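Local coordinates for protein arginyl-tRNA synthetase (PDB 3FNR) that attaches L-arginine to tRNA(Arg) at the expense of ATP, releasing AMP and diphosphate, at residues I311-K316 / K398-L403; I340-A345 / N409-Y414. The protein carries 1 engineered substitution. One frame throughout, in Å; residues are numbered along the deposited sequence.

Both contacts lean on helix 398-416 of the anticodon-binding domain, at different heights. Contact 1 (311-316 with 398-403) takes its first turns and joins them to a loop of the class I catalytic domain; contact 2 (340-345 with 409-414) takes its last turns and pairs them with helix 336-353. Their centres lie 18 Å apart, and they touch where Leu403 O meets Ile340 CG1 at 3.7 Å. Both are largely buried, contact 2 farther from the centre of the chain. The chemistry differs accordingly: a small aliphatic meeting of leucine and proline between domains, against aromatic and alanine packing within the helical bundle, with a sulfate bound by Tyr414 of the same helical segment.

Contact 1: residues I311-K316 / K398-L403; sequences IFLSKK and KIPDYL
Leu313 meets Pro400 where the class I catalytic domain abuts the helical anticodon-binding domain: a type I beta turn from Ile311 to Ser314 faces the first turn of helix 398-416. The two side chains cross at about a right angle. One methyl of the leucine does the touching, Leu313 CD2, which sits 3.9 Å from Pro400 CD and almost as close to CG, so it rests against the CG-CD edge of the pyrrolidine ring. With chi1 at -155°, Leu313 CG lies beside its own carbonyl carbon, and the branch reaches across to the helix. No hydrogen bond spans the two segments; the join is apolar. Around it, Thr58 on helix 50-65, Leu396 and Met446 also touch Leu313, so the leucine is buried among several elements.

Ser314 adds its backbone, Ser314 CA standing 4.4 Å from Pro400 CG. The turn is tied from within: Ile311 O accepts both the backbone N and the hydroxyl of Ser314, which reach it from the same face of the carbonyl plane. The hydroxyl bond is the shorter, Ser314 OG to Ile311 O at 2.7 Å, with a C=O...O angle of 131° and the donor tilted 22° from that plane.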
loop_
_atom_site.group_PDB
_atom_site.type_symbol
_atom_site.label_atom_id
_atom_site.label_comp_id
_atom_site.label_asym_id
_atom_site.label_seq_id
_atom_site.Cartn_x
_atom_site.Cartn_y
_atom_site.Cartn_z
ATOM N N ILE A 311 -6.864 -4.758 8.368
ATOM C CA ILE A 311 -8.186 -4.269 8.031
ATOM C C ILE A 311 -8.241 -3.843 6.576
ATOM O O ILE A 311 -9.153 -4.236 5.853
ATOM C CB ILE A 311 -8.574 -3.077 8.942
ATOM C CG1 ILE A 311 -8.794 -3.555 10.376
ATOM C CG2 ILE A 311 -9.829 -2.382 8.441
ATOM C CD1 ILE A 311 -8.716 -2.440 11.413
ATOM N N PHE A 312 -7.233 -3.086 6.136
ATOM C CA PHE A 312 -7.251 -2.504 4.796
ATOM C C PHE A 312 -6.933 -3.486 3.664
ATOM O O PHE A 312 -7.041 -3.145 2.487
ATOM C CB PHE A 312 -6.393 -1.232 4.742
ATOM C CG PHE A 312 -7.073 -0.035 5.356
ATOM C CD1 PHE A 312 -7.817 0.833 4.569
ATOM C CD2 PHE A 312 -7.015 0.194 6.725
ATOM C CE1 PHE A 312 -8.465 1.929 5.126
ATOM C CE2 PHE A 312 -7.673 1.285 7.292
ATOM C CZ PHE A 312 -8.394 2.154 6.487
ATOM N N LEU A 313 -6.558 -4.706 4.037
ATOM C CA LEU A 313 -6.298 -5.773 3.082
ATOM C C LEU A 313 -7.420 -6.812 3.058
ATOM O O LEU A 313 -7.445 -7.675 2.186
ATOM C CB LEU A 313 -4.983 -6.460 3.432
ATOM C CG LEU A 313 -4.230 -7.160 2.308
ATOM C CD1 LEU A 313 -3.576 -6.130 1.387
ATOM C CD2 LEU A 313 -3.205 -8.099 2.905
ATOM N N SER A 314 -8.361 -6.689 3.990
ATOM C CA SER A 314 -9.232 -7.800 4.379
ATOM C C SER A 314 -10.416 -8.065 3.458
ATOM O O SER A 314 -11.104 -9.072 3.609
ATOM C CB SER A 314 -9.722 -7.614 5.824
ATOM O OG SER A 314 -10.567 -6.479 5.921
ATOM N N LYS A 315 -10.665 -7.172 2.512
ATOM C CA LYS A 315 -11.727 -7.405 1.544
ATOM C C LYS A 315 -11.285 -7.000 0.145
ATOM O O LYS A 315 -10.471 -6.080 -0.007
ATOM C CB LYS A 315 -13.022 -6.687 1.971
ATOM C CG LYS A 315 -14.329 -7.152 1.287
ATOM C CD LYS A 315 -14.807 -8.564 1.694
ATOM C CE LYS A 315 -14.335 -9.681 0.738
ATOM N NZ LYS A 315 -14.656 -9.440 -0.701
ATOM N N LYS A 316 -11.815 -7.707 -0.857
ATOM C CA LYS A 316 -11.555 -7.443 -2.280
ATOM C C LYS A 316 -11.550 -5.944 -2.590
ATOM O O LYS A 316 -12.455 -5.212 -2.169
ATOM C CB LYS A 316 -12.580 -8.174 -3.155
ATOM C CG LYS A 316 -12.239 -8.259 -4.641
ATOM C CD LYS A 316 -13.199 -9.207 -5.353
ATOM C CE LYS A 316 -12.760 -9.522 -6.778
ATOM N NZ LYS A 316 -13.151 -8.461 -7.750
ATOM N N LYS A 398 -6.984 -12.960 0.109
ATOM C CA LYS A 398 -6.713 -14.383 0.313
ATOM C C LYS A 398 -5.623 -14.618 1.367
ATOM O O LYS A 398 -5.589 -15.671 2.010
ATOM C CB LYS A 398 -6.306 -15.060 -1.005
ATOM C CG LYS A 398 -7.352 -15.034 -2.125
ATOM C CD LYS A 398 -8.203 -16.301 -2.158
ATOM C CE LYS A 398 -9.102 -16.362 -3.399
ATOM N NZ LYS A 398 -8.326 -16.470 -4.674
ATOM N N ILE A 399 -4.726 -13.651 1.541
ATOM C CA ILE A 399 -3.689 -13.777 2.573
ATOM C C ILE A 399 -4.266 -13.714 4.019
ATOM O O ILE A 399 -4.039 -14.651 4.789
ATOM C CB ILE A 399 -2.466 -12.817 2.350
ATOM C CG1 ILE A 399 -1.867 -12.988 0.949
ATOM C CG2 ILE A 399 -1.381 -13.066 3.394
ATOM C CD1 ILE A 399 -0.762 -11.950 0.616
ATOM N N PRO A 400 -5.002 -12.628 4.396
ATOM C CA PRO A 400 -5.725 -12.671 5.685
ATOM C C PRO A 400 -6.698 -13.851 5.849
ATOM O O PRO A 400 -6.783 -14.410 6.945
ATOM C CB PRO A 400 -6.516 -11.356 5.701
ATOM C CG PRO A 400 -5.808 -10.460 4.778
ATOM C CD PRO A 400 -5.171 -11.314 3.737
ATOM N N ASP A 401 -7.414 -14.220 4.784
ATOM C CA ASP A 401 -8.342 -15.366 4.817
ATOM C C ASP A 401 -7.646 -16.682 5.171
ATOM O O ASP A 401 -8.178 -17.476 5.949
ATOM C CB ASP A 401 -9.062 -15.538 3.478
ATOM C CG ASP A 401 -10.091 -14.449 3.211
ATOM O OD1 ASP A 401 -10.606 -14.406 2.069
ATOM O OD2 ASP A 401 -10.377 -13.635 4.119
ATOM N N TYR A 402 -6.472 -16.902 4.578
ATOM C CA TYR A 402 -5.664 -18.090 4.826
ATOM C C TYR A 402 -5.270 -18.134 6.296
ATOM O O TYR A 402 -5.386 -19.168 6.955
ATOM C CB TYR A 402 -4.402 -18.077 3.940
ATOM C CG TYR A 402 -3.352 -19.108 4.332
ATOM C CD1 TYR A 402 -3.444 -20.425 3.899
ATOM C CD2 TYR A 402 -2.271 -18.759 5.141
ATOM C CE1 TYR A 402 -2.487 -21.381 4.273
ATOM C CE2 TYR A 402 -1.320 -19.698 5.522
ATOM C CZ TYR A 402 -1.432 -21.005 5.091
ATOM O OH TYR A 402 -0.476 -21.922 5.465
ATOM N N LEU A 403 -4.802 -16.990 6.784
ATOM C CA LEU A 403 -4.248 -16.858 8.111
ATOM C C LEU A 403 -5.317 -17.031 9.180
ATOM O O LEU A 403 -5.074 -17.685 10.200
ATOM C CB LEU A 403 -3.608 -15.487 8.223
ATOM C CG LEU A 403 -2.134 -15.358 8.595
ATOM C CD1 LEU A 403 -1.301 -16.577 8.210
ATOM C CD2 LEU A 403 -1.610 -14.105 7.942
#

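Contact 2: residues I340-A345 / N409-Y414; sequences INYAHA and NFHKFY. With SO4 (sulfate ion), chain D.
Ala343 lies against two neighbours on helix 398-416, Phe410 and His411, and the apolar part of the contact centres on it. Ala343 CB is 3.6 Å from Phe410 CD2, while Ala343 O comes within 3.4 Å of Phe410 CE2. A chi1 of 166° places the phenyl ring beside the Phe410 carbonyl carbon, alongside the alanine's CA and CB. The same ring also meets Phe432 edge-to-face and touches Arg346 and Ile347.

The aromatic pairing is between Tyr342 and His411. Their planes are inclined by only 29°, but the rings are slid apart, with centroids 5.3 Å from each other, so there is little overlap. The closest approach is from His411 CE1 to Tyr342 CD2, at 3.4 Å.

Polar links hold the histidine from both of its nitrogens. His411 NE2 is hydrogen-bonded to Tyr339 O, one turn before Ala343 on helix 336-353, and ND1 to Arg346 NH2, three residues after it. Two bonds at separate corners of the ring should limit its rotation. Ala343 N is also near His411 NE2, at 3.3 Å, but the angle is too poor for a hydrogen bond.

Ion binding involves Tyr414, whose OH donates to sulfate O2 at 2.6 Å, the oxygen lying near the plane of the ring at its edge. Val419 N, Val420 N and Lys353 NZ also hydrogen-bond this ion, which probably came from the crystallisation liquor.

The two helices run in roughly the same direction, their local axes 9.8 Å apart and crossing at 45°. With helix 425-445 packed against both, they form part of the all-helical bundle of the DALR anticodon-binding domain.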
loop_
_atom_site.group_PDB
_atom_site.type_symbol
_atom_site.label_atom_id
_atom_site.label_comp_id
_atom_site.label_asym_id
_atom_site.label_seq_id
_atom_site.Cartn_x
_atom_site.Cartn_y
_atom_site.Cartn_z
ATOM N N ILE A 340 -4.603 -14.477 15.399
ATOM C CA ILE A 340 -3.536 -15.054 14.592
ATOM C C ILE A 340 -2.215 -14.995 15.357
ATOM O O ILE A 340 -1.515 -16.004 15.447
ATOM C CB ILE A 340 -3.426 -14.399 13.185
ATOM C CG1 ILE A 340 -4.704 -14.657 12.375
ATOM C CG2 ILE A 340 -2.231 -14.954 12.434
ATOM C CD1 ILE A 340 -4.962 -13.666 11.251
ATOM N N ASN A 341 -1.899 -13.837 15.939
ATOM C CA ASN A 341 -0.709 -13.691 16.794
ATOM C C ASN A 341 -0.728 -14.643 17.987
ATOM O O ASN A 341 0.316 -15.180 18.378
ATOM C CB ASN A 341 -0.551 -12.246 17.312
ATOM C CG ASN A 341 0.385 -11.396 16.456
ATOM O OD1 ASN A 341 1.354 -11.892 15.878
ATOM N ND2 ASN A 341 0.114 -10.094 16.403
ATOM N N TYR A 342 -1.912 -14.843 18.560
ATOM C CA TYR A 342 -2.090 -15.752 19.692
ATOM C C TYR A 342 -1.708 -17.189 19.325
ATOM O O TYR A 342 -1.070 -17.869 20.120
ATOM C CB TYR A 342 -3.517 -15.685 20.255
ATOM C CG TYR A 342 -3.677 -16.397 21.585
ATOM C CD1 TYR A 342 -2.691 -16.303 22.572
ATOM C CD2 TYR A 342 -4.814 -17.160 21.859
ATOM C CE1 TYR A 342 -2.824 -16.963 23.783
ATOM C CE2 TYR A 342 -4.957 -17.824 23.074
ATOM C CZ TYR A 342 -3.957 -17.716 24.030
ATOM O OH TYR A 342 -4.086 -18.361 25.238
ATOM N N ALA A 343 -2.063 -17.618 18.112
ATOM C CA ALA A 343 -1.657 -18.921 17.590
ATOM C C ALA A 343 -0.140 -19.062 17.577
ATOM O O ALA A 343 0.401 -20.043 18.093
ATOM C CB ALA A 343 -2.230 -19.133 16.202
ATOM N N HIS A 344 0.530 -18.052 17.023
ATOM C CA HIS A 344 1.982 -18.011 16.928
ATOM C C HIS A 344 2.657 -18.008 18.309
ATOM O O HIS A 344 3.625 -18.740 18.531
ATOM C CB HIS A 344 2.415 -16.780 16.115
ATOM C CG HIS A 344 3.872 -16.763 15.781
ATOM N ND1 HIS A 344 4.808 -16.139 16.574
ATOM C CD2 HIS A 344 4.559 -17.322 14.756
ATOM C CE1 HIS A 344 6.009 -16.302 16.046
ATOM N NE2 HIS A 344 5.885 -17.015 14.942
ATOM N N ALA A 345 2.131 -17.189 19.224
ATOM C CA ALA A 345 2.634 -17.088 20.599
ATOM C C ALA A 345 2.414 -18.376 21.401
ATOM O O ALA A 345 3.267 -18.774 22.193
ATOM C CB ALA A 345 1.990 -15.909 21.309
ATOM N N ASN A 409 -7.971 -23.267 12.979
ATOM C CA ASN A 409 -7.668 -24.686 12.965
ATOM C C ASN A 409 -6.548 -25.073 13.914
ATOM O O ASN A 409 -6.653 -26.100 14.577
ATOM C CB ASN A 409 -7.364 -25.151 11.551
ATOM C CG ASN A 409 -8.564 -25.055 10.654
ATOM O OD1 ASN A 409 -9.694 -25.251 11.091
ATOM N ND2 ASN A 409 -8.334 -24.731 9.393
ATOM N N PHE A 410 -5.498 -24.252 13.999
ATOM C CA PHE A 410 -4.450 -24.489 14.993
ATOM C C PHE A 410 -5.004 -24.477 16.410
ATOM O O PHE A 410 -4.787 -25.421 17.162
ATOM C CB PHE A 410 -3.301 -23.479 14.929
ATOM C CG PHE A 410 -2.412 -23.534 16.146
ATOM C CD1 PHE A 410 -1.505 -24.570 16.301
ATOM C CD2 PHE A 410 -2.517 -22.578 17.157
ATOM C CE1 PHE A 410 -0.704 -24.656 17.436
ATOM C CE2 PHE A 410 -1.723 -22.650 18.294
ATOM C CZ PHE A 410 -0.820 -23.690 18.438
ATOM N N HIS A 411 -5.686 -23.389 16.767
ATOM C CA HIS A 411 -6.218 -23.204 18.105
ATOM C C HIS A 411 -7.061 -24.397 18.512
ATOM O O HIS A 411 -6.856 -24.953 19.586
ATOM C CB HIS A 411 -7.036 -21.909 18.204
ATOM C CG HIS A 411 -6.198 -20.670 18.342
ATOM N ND1 HIS A 411 -5.294 -20.495 19.366
ATOM C CD2 HIS A 411 -6.143 -19.539 17.597
ATOM C CE1 HIS A 411 -4.713 -19.314 19.244
ATOM N NE2 HIS A 411 -5.208 -18.713 18.177
ATOM N N LYS A 412 -7.974 -24.798 17.630
ATOM C CA LYS A 412 -8.855 -25.919 17.875
ATOM C C LYS A 412 -8.052 -27.216 18.043
ATOM O O LYS A 412 -8.291 -27.972 18.982
ATOM C CB LYS A 412 -9.894 -26.042 16.761
ATOM C CG LYS A 412 -11.061 -26.936 17.135
ATOM C CD LYS A 412 -11.694 -27.610 15.925
ATOM C CE LYS A 412 -12.964 -28.371 16.320
ATOM N NZ LYS A 412 -12.748 -29.312 17.458
ATOM N N PHE A 413 -7.077 -27.448 17.170
ATOM C CA PHE A 413 -6.203 -28.613 17.311
ATOM C C PHE A 413 -5.479 -28.660 18.656
ATOM O O PHE A 413 -5.505 -29.686 19.335
ATOM C CB PHE A 413 -5.187 -28.700 16.171
ATOM C CG PHE A 413 -4.323 -29.933 16.228
ATOM C CD1 PHE A 413 -3.023 -29.873 16.722
ATOM C CD2 PHE A 413 -4.819 -31.159 15.794
ATOM C CE1 PHE A 413 -2.237 -31.021 16.780
ATOM C CE2 PHE A 413 -4.039 -32.306 15.839
ATOM C CZ PHE A 413 -2.757 -32.247 16.326
ATOM N N TYR A 414 -4.833 -27.560 19.034
ATOM C CA TYR A 414 -4.034 -27.530 20.262
ATOM C C TYR A 414 -4.883 -27.647 21.532
ATOM O O TYR A 414 -4.431 -28.203 22.529
ATOM C CB TYR A 414 -3.125 -26.300 20.280
ATOM C CG TYR A 414 -2.181 -26.184 21.467
ATOM C CD1 TYR A 414 -1.907 -24.943 22.014
ATOM C CD2 TYR A 414 -1.555 -27.304 22.036
ATOM C CE1 TYR A 414 -1.056 -24.799 23.095
ATOM C CE2 TYR A 414 -0.695 -27.165 23.135
ATOM C CZ TYR A 414 -0.454 -25.901 23.650
ATOM O OH TYR A 414 0.384 -25.703 24.721
HETATM S S SO4 D . 0.197 -28.950 26.700
HETATM O O1 SO4 D . 1.481 -29.596 26.495
HETATM O O2 SO4 D . 0.373 -27.511 26.545
HETATM O O3 SO4 D . -0.782 -29.447 25.743
HETATM O O4 SO4 D . -0.287 -29.255 28.038
#